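Local coordinates for muramidase (Sodiomyces alcalophilus, PDB 6ZM8), which probably hydrolyses the beta-1,4 glycosidic bonds of bacterial cell-wall peptidoglycan, as a fungal lysozyme of glycoside hydrolase family 25, at residues Thr177-Asn182 against Ser191-Gly196; Gly92-Glu97 against Asn115-Phe120; Lys30-Thr35 against Ala58-Gln63. One frame throughout, in Å; residues are numbered along the deposited sequence.

Contact 1: residues Thr177-Asn182 against Ser191-Gly196; sequences TFWQYN and SNWFNG
The antiparallel hairpin of strands 178-182 and 190-194 joins Y181 to W193 in an offset stack. W179 and W193 bond to each other in both directions, and Y181 N reaches S191 O. The register then slips by one residue between Q180 and N182, a beta bulge that makes Y181 the extra residue. Its CG stands between the backbone N and the carbonyl carbon (chi1 66°), and the ring reaches over to the partner strand. There it lies almost parallel to the five-membered ring of W193, planes 4° apart and centroids 3.8 Å apart. W193 NE1 sits over the centre of one tyrosine face, 3.3 Å from Y181 CE1; S191 CB lies over the opposite face, 3.6 Å from Y181 CZ. A water links Y181 OH (2.7 Å) to N192 O. Past the bulge, S191 OG donates to N182 OD1 at 2.7 Å. Q180 and N192 project from the face opposite W179 and W193; both amide nitrogens bond D6 OD2, while Q180 OE1 bonds the hydroxyls of Y162 and Y135. W179 CE3 touches W193 CD1 at 3.6 Å, completing an aromatic cluster with Y181 on this bulged antiparallel hairpin, among the mostly parallel strands of the GH25 barrel.

Contact 2: residues Gly92-Glu97 against Asn115-Phe120; sequences GALDIE and NWIEDF
L94, on strand 93-95, meets F120, on helix 110-128, through a CH-pi contact. Its CD1 methyl stands over the centre of the phenyl face, 3.7 Å from the F120 ring centroid and only 4° off the ring normal. The two side chains come from opposing sides and overlap lengthwise; with CG anti to the backbone N in both L94 (chi1 176°) and F120 (chi1 -175°), each extends toward the other element.

The remaining contacts are between apolar groups. L94 CD1 also meets the indole edge of W116, 4.2 Å from CZ3, and so sits in the corner between that edge and the F120 face. The second methyl, L94 CD2, rests against I117 CG2 at 4.1 Å and the rim of F120 at CD1. Two residues along the strand, I96 CG1 meets the other end of the same isoleucine, 4.1 Å from I117 CD1.

Polar bonding goes to other partners: W116 NE1 donates to S67 O, and strand 93-95 bonds along its backbone to strands 55-61 and 133-136. With no hydrogen bond or salt bridge between the two segments, this strand-helix layer of the beta-alpha-beta unit is joined by burial and close fit of hydrocarbon and aromatic groups.

Contact 3: residues Lys30-Thr35 against Ala58-Gln63; sequences KATEGT and AYHFAQ
T32 OG1 lies between its own backbone N and carbonyl carbon (chi1 49°), and the H60 ring swings out with CG anti to N (chi1 176°), which brings OG1 and ND1 into a 2.7 Å hydrogen bond in the imidazole plane. These residues pair across strands 26-33 and 55-61, parallel neighbours in the GH25 barrel. The register shifts by one between K30 and T32, a beta bulge: Y59 O takes a straight bond from A31 N and a weak one from T32 N. Beyond it, T32 O accepts from F61 N and F61 O from G34 N.

On the sheet face carrying K30, E33, Y59 and F61, K30 CA stands over the centre of the Y59 ring, and K30 CB, beside it, makes a CH-pi contact 3.8 Å from the Y59 ring centroid. The extended lysine chain carries NZ to E33 OE1, a 2.9 Å salt bridge within the strand. E33 OE2 is met on its anti side, 28° out of the carboxylate plane, by Q63 NE2 at 2.8 Å, so K30 of its own strand and Q63 just past the neighbouring strand restrain the group's rotation.

On the face of T32 and H60, H60 NE2 bonds Q72 OE1 of helix 69-78, so both ring nitrogens are engaged. Also at the ring edge, in plane, H60 CE1 lies 3.2 Å from G34 O, a buried carbonyl oxygen with no hydrogen-bond partner.

From the N terminus, contact 3 comes first: it closes the loop from strand 26-33 through helix 42-51 to the parallel strand 55-61. Contact 2 follows, folding helix 110-128 back onto strand 93-95, and contact 1 closes the short hairpin near the C-terminal end. The three are in series, none nested in or crossing another. Contacts 2 and 3 adjoin, since strands 55-61 and 93-95 are sheet neighbours: D95 N lies 2.8 Å from H60 O, a probable hydrogen bond. Contact 1 touches neither and sits on the opposite side of the chain's centre, its centre about 19 Å from that of contact 2, but all three reach the same curled sheet.

Contact 1: residues Thr177-Asn182 against Ser191-Gly196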
loop_
_atom_site.group_PDB
_atom_site.type_symbol
_atom_site.label_atom_id
_atom_site.label_comp_id
_atom_site.label_asym_id
_atom_site.label_seq_id
_atom_site.Cartn_x
_atom_site.Cartn_y
_atom_site.Cartn_z
ATOM N N THR A 177 8.924 -6.337 0.789
ATOM C CA THR A 177 7.943 -7.215 0.174
ATOM C C THR A 177 7.582 -6.718 -1.218
ATOM O O THR A 177 7.546 -7.497 -2.183
ATOM C CB THR A 177 6.734 -7.383 1.107
ATOM O OG1 THR A 177 7.171 -8.059 2.294
ATOM C CG2 THR A 177 5.639 -8.215 0.465
ATOM N N PHE A 178 7.305 -5.407 -1.333
ATOM C CA PHE A 178 7.140 -4.770 -2.636
ATOM C C PHE A 178 8.142 -3.605 -2.720
ATOM O O PHE A 178 8.419 -2.951 -1.718
ATOM C CB PHE A 178 5.716 -4.211 -2.807
ATOM C CG PHE A 178 4.633 -5.266 -2.738
ATOM C CD1 PHE A 178 4.362 -6.073 -3.833
ATOM C CD2 PHE A 178 3.881 -5.424 -1.576
ATOM C CE1 PHE A 178 3.329 -7.003 -3.781
ATOM C CE2 PHE A 178 2.866 -6.360 -1.520
ATOM C CZ PHE A 178 2.583 -7.146 -2.632
ATOM N N TRP A 179 8.583 -3.327 -3.945
ATOM C CA TRP A 179 9.461 -2.186 -4.237
ATOM C C TRP A 179 8.860 -1.444 -5.422
ATOM O O TRP A 179 8.738 -2.001 -6.524
ATOM C CB TRP A 179 10.880 -2.669 -4.569
ATOM C CG TRP A 179 11.802 -1.601 -5.089
ATOM C CD1 TRP A 179 11.747 -0.245 -4.948
ATOM C CD2 TRP A 179 12.953 -1.876 -5.921
ATOM N NE1 TRP A 179 12.785 0.347 -5.604
ATOM C CE2 TRP A 179 13.529 -0.619 -6.237
ATOM C CE3 TRP A 179 13.541 -3.034 -6.433
ATOM C CZ2 TRP A 179 14.625 -0.489 -7.090
ATOM C CZ3 TRP A 179 14.621 -2.920 -7.261
ATOM C CH2 TRP A 179 15.147 -1.656 -7.591
ATOM N N GLN A 180 8.445 -0.196 -5.177
ATOM C CA GLN A 180 7.967 0.699 -6.231
ATOM C C GLN A 180 9.212 1.384 -6.824
ATOM O O GLN A 180 9.850 2.198 -6.165
ATOM C CB GLN A 180 7.010 1.739 -5.672
ATOM C CG GLN A 180 6.201 2.417 -6.778
ATOM C CD GLN A 180 5.368 3.522 -6.160
ATOM O OE1 GLN A 180 5.935 4.537 -5.703
ATOM N NE2 GLN A 180 4.073 3.326 -6.059
ATOM N N TYR A 181 9.531 1.004 -8.065
ATOM C CA TYR A 181 10.820 1.347 -8.659
ATOM C C TYR A 181 10.714 2.352 -9.813
ATOM O O TYR A 181 11.744 2.852 -10.245
ATOM C CB TYR A 181 11.611 0.093 -9.061
ATOM C CG TYR A 181 10.987 -0.702 -10.178
ATOM C CD1 TYR A 181 9.965 -1.627 -9.936
ATOM C CD2 TYR A 181 11.421 -0.550 -11.485
ATOM C CE1 TYR A 181 9.388 -2.352 -10.977
ATOM C CE2 TYR A 181 10.863 -1.269 -12.522
ATOM C CZ TYR A 181 9.822 -2.157 -12.273
ATOM O OH TYR A 181 9.269 -2.811 -13.337
ATOM N N ASN A 182 9.499 2.673 -10.272
ATOM C CA ASN A 182 9.326 3.806 -11.169
ATOM C C ASN A 182 7.871 4.265 -11.084
ATOM O O ASN A 182 7.022 3.581 -10.528
ATOM C CB ASN A 182 9.782 3.498 -12.619
ATOM C CG ASN A 182 8.915 2.490 -13.330
ATOM O OD1 ASN A 182 7.681 2.605 -13.354
ATOM N ND2 ASN A 182 9.547 1.506 -13.948
ATOM N N SER A 191 5.306 1.255 -11.191
ATOM C CA SER A 191 5.724 -0.128 -11.345
ATOM C C SER A 191 6.306 -0.661 -10.038
ATOM O O SER A 191 7.062 0.042 -9.367
ATOM C CB SER A 191 6.790 -0.269 -12.431
ATOM O OG SER A 191 6.320 0.268 -13.669
ATOM N N ASN A 192 5.974 -1.921 -9.740
ATOM C CA ASN A 192 6.418 -2.586 -8.527
ATOM C C ASN A 192 7.037 -3.949 -8.850
ATOM O O ASN A 192 6.640 -4.645 -9.781
ATOM C CB ASN A 192 5.236 -2.855 -7.580
ATOM C CG ASN A 192 4.593 -1.553 -7.155
ATOM O OD1 ASN A 192 5.236 -0.719 -6.527
ATOM N ND2 ASN A 192 3.314 -1.374 -7.510
ATOM N N TRP A 193 7.955 -4.352 -7.966
ATOM C CA TRP A 193 8.398 -5.740 -7.849
ATOM C C TRP A 193 7.869 -6.317 -6.555
ATOM O O TRP A 193 7.927 -5.664 -5.507
ATOM C CB TRP A 193 9.921 -5.852 -7.813
ATOM C CG TRP A 193 10.621 -5.390 -9.054
ATOM C CD1 TRP A 193 11.555 -4.410 -9.140
ATOM C CD2 TRP A 193 10.450 -5.871 -10.408
ATOM N NE1 TRP A 193 12.004 -4.254 -10.424
ATOM C CE2 TRP A 193 11.310 -5.098 -11.245
ATOM C CE3 TRP A 193 9.653 -6.855 -10.999
ATOM C CZ2 TRP A 193 11.373 -5.289 -12.635
ATOM C CZ3 TRP A 193 9.715 -7.036 -12.369
ATOM C CH2 TRP A 193 10.567 -6.273 -13.167
ATOM N N PHE A 194 7.428 -7.571 -6.615
ATOM C CA PHE A 194 7.198 -8.389 -5.428
ATOM C C PHE A 194 8.418 -9.283 -5.232
ATOM O O PHE A 194 8.863 -9.969 -6.157
ATOM C CB PHE A 194 5.938 -9.262 -5.612
ATOM C CG PHE A 194 5.794 -10.297 -4.517
ATOM C CD1 PHE A 194 5.407 -9.946 -3.239
ATOM C CD2 PHE A 194 6.064 -11.647 -4.787
ATOM C CE1 PHE A 194 5.278 -10.915 -2.250
ATOM C CE2 PHE A 194 5.929 -12.609 -3.799
ATOM C CZ PHE A 194 5.541 -12.249 -2.542
ATOM N N ASN A 195 8.935 -9.283 -3.988
ATOM C CA ASN A 195 10.158 -10.007 -3.631
ATOM C C ASN A 195 9.856 -11.453 -3.249
ATOM O O ASN A 195 10.001 -11.825 -2.103
ATOM C CB ASN A 195 10.825 -9.281 -2.468
ATOM C CG ASN A 195 12.173 -9.801 -2.103
ATOM O OD1 ASN A 195 12.764 -10.579 -2.865
ATOM N ND2 ASN A 195 12.661 -9.381 -0.963
ATOM N N GLY A 196 9.522 -12.255 -4.213
ATOM C CA GLY A 196 9.262 -13.652 -3.975
ATOM C C GLY A 196 8.669 -14.303 -5.194
ATOM O O GLY A 196 8.516 -13.667 -6.246
HETATM O O HOH W 1 7.103 -4.213 -12.698
#

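Contact 2: residues Gly92-Glu97 against Asn115-Phe120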
loop_
_atom_site.group_PDB
_atom_site.type_symbol
_atom_site.label_atom_id
_atom_site.label_comp_id
_atom_site.label_asym_id
_atom_site.label_seq_id
_atom_site.Cartn_x
_atom_site.Cartn_y
_atom_site.Cartn_z
ATOM N N GLY A 92 -4.682 -4.746 2.619
ATOM C CA GLY A 92 -4.649 -3.336 2.274
ATOM C C GLY A 92 -3.311 -2.711 2.683
ATOM O O GLY A 92 -2.656 -3.152 3.647
ATOM N N ALA A 93 -2.954 -1.647 1.966
ATOM C CA ALA A 93 -1.725 -0.919 2.237
ATOM C C ALA A 93 -2.020 0.475 2.771
ATOM O O ALA A 93 -2.893 1.209 2.268
ATOM C CB ALA A 93 -0.874 -0.793 0.980
ATOM N N LEU A 94 -1.240 0.854 3.795
ATOM C CA LEU A 94 -1.216 2.197 4.354
ATOM C C LEU A 94 -0.118 2.981 3.619
ATOM O O LEU A 94 1.067 2.678 3.783
ATOM C CB LEU A 94 -0.905 2.126 5.841
ATOM C CG LEU A 94 -0.767 3.486 6.525
ATOM C CD1 LEU A 94 -2.077 4.270 6.493
ATOM C CD2 LEU A 94 -0.292 3.304 7.954
ATOM N N ASP A 95 -0.526 3.988 2.832
ATOM C CA ASP A 95 0.416 4.871 2.128
ATOM C C ASP A 95 0.665 6.054 3.059
ATOM O O ASP A 95 -0.186 6.963 3.188
ATOM C CB ASP A 95 -0.220 5.261 0.802
ATOM C CG ASP A 95 0.531 6.285 0.005
ATOM O OD1 ASP A 95 1.569 6.772 0.496
ATOM O OD2 ASP A 95 0.070 6.602 -1.110
ATOM N N ILE A 96 1.803 5.993 3.746
ATOM C CA ILE A 96 2.163 6.929 4.804
ATOM C C ILE A 96 3.473 7.625 4.379
ATOM O O ILE A 96 4.558 7.015 4.397
ATOM C CB ILE A 96 2.185 6.245 6.188
ATOM C CG1 ILE A 96 2.613 7.195 7.293
ATOM C CG2 ILE A 96 3.047 4.988 6.245
ATOM C CD1 ILE A 96 1.692 8.355 7.542
ATOM N N GLU A 97 3.332 8.858 3.915
ATOM C CA GLU A 97 4.401 9.539 3.218
ATOM C C GLU A 97 4.212 11.057 3.351
ATOM O O GLU A 97 3.327 11.545 4.039
ATOM C CB GLU A 97 4.414 9.135 1.725
ATOM C CG GLU A 97 3.166 9.597 0.993
ATOM C CD GLU A 97 3.287 9.353 -0.511
ATOM O OE1 GLU A 97 3.819 10.253 -1.210
ATOM O OE2 GLU A 97 2.823 8.329 -1.003
ATOM N N ASN A 115 2.444 6.347 17.182
ATOM C CA ASN A 115 1.185 5.964 17.789
ATOM C C ASN A 115 0.034 5.989 16.772
ATOM O O ASN A 115 -0.863 5.132 16.848
ATOM C CB ASN A 115 0.830 6.907 18.958
ATOM C CG ASN A 115 1.748 6.777 20.150
ATOM O OD1 ASN A 115 2.553 5.853 20.242
ATOM N ND2 ASN A 115 1.602 7.727 21.060
ATOM N N TRP A 116 0.025 6.957 15.879
ATOM C CA TRP A 116 -1.025 7.056 14.877
ATOM C C TRP A 116 -1.007 5.823 13.970
ATOM O O TRP A 116 -2.030 5.205 13.692
ATOM C CB TRP A 116 -0.831 8.359 14.069
ATOM C CG TRP A 116 -1.953 8.666 13.147
ATOM C CD1 TRP A 116 -2.971 9.533 13.421
ATOM C CD2 TRP A 116 -2.227 8.095 11.857
ATOM N NE1 TRP A 116 -3.871 9.541 12.369
ATOM C CE2 TRP A 116 -3.447 8.672 11.416
ATOM C CE3 TRP A 116 -1.582 7.189 11.013
ATOM C CZ2 TRP A 116 -4.027 8.338 10.193
ATOM C CZ3 TRP A 116 -2.158 6.844 9.798
ATOM C CH2 TRP A 116 -3.379 7.411 9.412
ATOM N N ILE A 117 0.194 5.491 13.494
ATOM C CA ILE A 117 0.359 4.306 12.627
ATOM C C ILE A 117 -0.068 3.050 13.394
ATOM O O ILE A 117 -0.757 2.198 12.837
ATOM C CB ILE A 117 1.797 4.229 12.102
ATOM C CG1 ILE A 117 2.118 5.455 11.229
ATOM C CG2 ILE A 117 2.008 2.928 11.325
ATOM C CD1 ILE A 117 3.608 5.650 10.986
ATOM N N GLU A 118 0.356 2.925 14.665
ATOM C CA GLU A 118 -0.056 1.777 15.472
ATOM C C GLU A 118 -1.572 1.679 15.543
ATOM O O GLU A 118 -2.155 0.590 15.453
ATOM C CB GLU A 118 0.566 1.898 16.859
ATOM C CG GLU A 118 0.213 0.722 17.781
ATOM C CD GLU A 118 0.796 -0.589 17.310
ATOM O OE1 GLU A 118 2.028 -0.709 17.244
ATOM O OE2 GLU A 118 0.024 -1.458 16.898
ATOM N N ASP A 119 -2.242 2.819 15.749
ATOM C CA ASP A 119 -3.695 2.812 15.833
ATOM C C ASP A 119 -4.307 2.340 14.501
ATOM O O ASP A 119 -5.251 1.537 14.483
ATOM C CB ASP A 119 -4.178 4.210 16.229
ATOM C CG ASP A 119 -5.605 4.282 16.708
ATOM O OD1 ASP A 119 -6.132 3.296 17.209
ATOM O OD2 ASP A 119 -6.165 5.418 16.606
ATOM N N PHE A 120 -3.777 2.825 13.387
ATOM C CA PHE A 120 -4.272 2.364 12.082
ATOM C C PHE A 120 -4.064 0.854 11.921
ATOM O O PHE A 120 -4.987 0.123 11.534
ATOM C CB PHE A 120 -3.573 3.142 10.951
ATOM C CG PHE A 120 -4.125 2.787 9.592
ATOM C CD1 PHE A 120 -3.740 1.622 8.929
ATOM C CD2 PHE A 120 -5.046 3.626 8.972
ATOM C CE1 PHE A 120 -4.295 1.285 7.696
ATOM C CE2 PHE A 120 -5.579 3.302 7.722
ATOM C CZ PHE A 120 -5.208 2.130 7.094
#

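Contact 3: residues Lys30-Thr35 against Ala58-Gln63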
loop_
_atom_site.group_PDB
_atom_site.type_symbol
_atom_site.label_atom_id
_atom_site.label_comp_id
_atom_site.label_asym_id
_atom_site.label_seq_id
_atom_site.Cartn_x
_atom_site.Cartn_y
_atom_site.Cartn_z
ATOM N N LYS A 30 -5.759 2.711 -5.487
ATOM C CA LYS A 30 -6.133 3.650 -4.435
ATOM C C LYS A 30 -7.618 3.537 -4.136
ATOM O O LYS A 30 -8.468 3.634 -5.048
ATOM C CB LYS A 30 -5.843 5.085 -4.843
ATOM C CG LYS A 30 -6.103 6.077 -3.698
ATOM C CD LYS A 30 -5.615 7.470 -4.004
ATOM C CE LYS A 30 -5.962 8.440 -2.882
ATOM N NZ LYS A 30 -5.427 9.775 -3.159
ATOM N N ALA A 31 -7.956 3.391 -2.850
ATOM C CA ALA A 31 -9.345 3.378 -2.404
ATOM C C ALA A 31 -9.706 4.695 -1.747
ATOM O O ALA A 31 -10.756 5.299 -2.127
ATOM C CB ALA A 31 -9.629 2.223 -1.466
ATOM N N THR A 32 -8.998 5.091 -0.695
ATOM C CA THR A 32 -9.429 6.143 0.200
ATOM C C THR A 32 -8.286 7.066 0.564
ATOM O O THR A 32 -7.094 6.724 0.427
ATOM C CB THR A 32 -10.065 5.551 1.485
ATOM O OG1 THR A 32 -9.182 4.553 2.013
ATOM C CG2 THR A 32 -11.407 4.905 1.218
ATOM N N GLU A 33 -8.664 8.230 1.103
ATOM C CA GLU A 33 -7.729 9.175 1.689
ATOM C C GLU A 33 -8.446 9.885 2.831
ATOM O O GLU A 33 -9.621 10.279 2.689
ATOM C CB GLU A 33 -7.226 10.180 0.639
ATOM C CG GLU A 33 -6.359 11.289 1.215
ATOM C CD GLU A 33 -5.683 12.140 0.164
ATOM O OE1 GLU A 33 -5.583 11.700 -1.034
ATOM O OE2 GLU A 33 -5.248 13.245 0.581
ATOM N N GLY A 34 -7.772 10.026 3.966
ATOM C CA GLY A 34 -8.441 10.640 5.090
ATOM C C GLY A 34 -9.701 9.884 5.490
ATOM O O GLY A 34 -9.735 8.677 5.479
ATOM N N THR A 35 -10.748 10.659 5.860
ATOM C CA THR A 35 -12.050 10.048 6.179
ATOM C C THR A 35 -13.131 10.517 5.207
ATOM O O THR A 35 -14.306 10.230 5.467
ATOM C CB THR A 35 -12.504 10.284 7.602
ATOM O OG1 THR A 35 -12.556 11.707 7.806
ATOM C CG2 THR A 35 -11.584 9.648 8.608
ATOM N N ALA A 58 -6.004 -2.848 -2.201
ATOM C CA ALA A 58 -6.337 -1.444 -2.121
ATOM C C ALA A 58 -5.324 -0.717 -1.255
ATOM O O ALA A 58 -4.687 -1.339 -0.379
ATOM C CB ALA A 58 -7.716 -1.284 -1.505
ATOM N N TYR A 59 -5.219 0.607 -1.422
ATOM C CA TYR A 59 -4.400 1.405 -0.512
ATOM C C TYR A 59 -5.135 2.652 -0.055
ATOM O O TYR A 59 -6.095 3.153 -0.703
ATOM C CB TYR A 59 -2.999 1.705 -1.065
ATOM C CG TYR A 59 -2.892 2.683 -2.206
ATOM C CD1 TYR A 59 -2.779 4.045 -1.985
ATOM C CD2 TYR A 59 -2.824 2.232 -3.530
ATOM C CE1 TYR A 59 -2.576 4.944 -3.029
ATOM C CE2 TYR A 59 -2.630 3.115 -4.595
ATOM C CZ TYR A 59 -2.499 4.480 -4.326
ATOM O OH TYR A 59 -2.301 5.364 -5.361
ATOM N N HIS A 60 -4.676 3.147 1.097
ATOM C CA HIS A 60 -5.236 4.313 1.783
ATOM C C HIS A 60 -4.154 5.362 1.920
ATOM O O HIS A 60 -3.066 5.077 2.457
ATOM C CB HIS A 60 -5.645 3.885 3.215
ATOM C CG HIS A 60 -6.139 5.050 4.015
ATOM N ND1 HIS A 60 -7.412 5.573 3.802
ATOM C CD2 HIS A 60 -5.491 5.799 4.947
ATOM C CE1 HIS A 60 -7.517 6.597 4.629
ATOM N NE2 HIS A 60 -6.368 6.790 5.315
ATOM N N PHE A 61 -4.428 6.601 1.489
ATOM C CA PHE A 61 -3.489 7.700 1.700
ATOM C C PHE A 61 -3.734 8.318 3.079
ATOM O O PHE A 61 -4.783 8.948 3.333
ATOM C CB PHE A 61 -3.572 8.744 0.585
ATOM C CG PHE A 61 -2.428 9.734 0.670
ATOM C CD1 PHE A 61 -2.433 10.807 1.552
ATOM C CD2 PHE A 61 -1.291 9.514 -0.066
ATOM C CE1 PHE A 61 -1.323 11.644 1.678
ATOM C CE2 PHE A 61 -0.201 10.356 0.037
ATOM C CZ PHE A 61 -0.209 11.420 0.909
ATOM N N ALA A 62 -2.770 8.117 3.977
ATOM C CA ALA A 62 -2.875 8.586 5.345
ATOM C C ALA A 62 -2.884 10.123 5.424
ATOM O O ALA A 62 -2.094 10.792 4.765
ATOM C CB ALA A 62 -1.690 8.100 6.142
ATOM N N GLN A 63 -3.725 10.614 6.337
ATOM C CA GLN A 63 -3.757 12.042 6.693
ATOM C C GLN A 63 -3.658 12.139 8.210
ATOM O O GLN A 63 -4.684 12.263 8.896
ATOM C CB GLN A 63 -5.020 12.710 6.135
ATOM C CG GLN A 63 -4.941 12.906 4.629
ATOM C CD GLN A 63 -3.998 14.021 4.195
ATOM O OE1 GLN A 63 -3.400 14.702 5.033
ATOM N NE2 GLN A 63 -3.876 14.197 2.880
#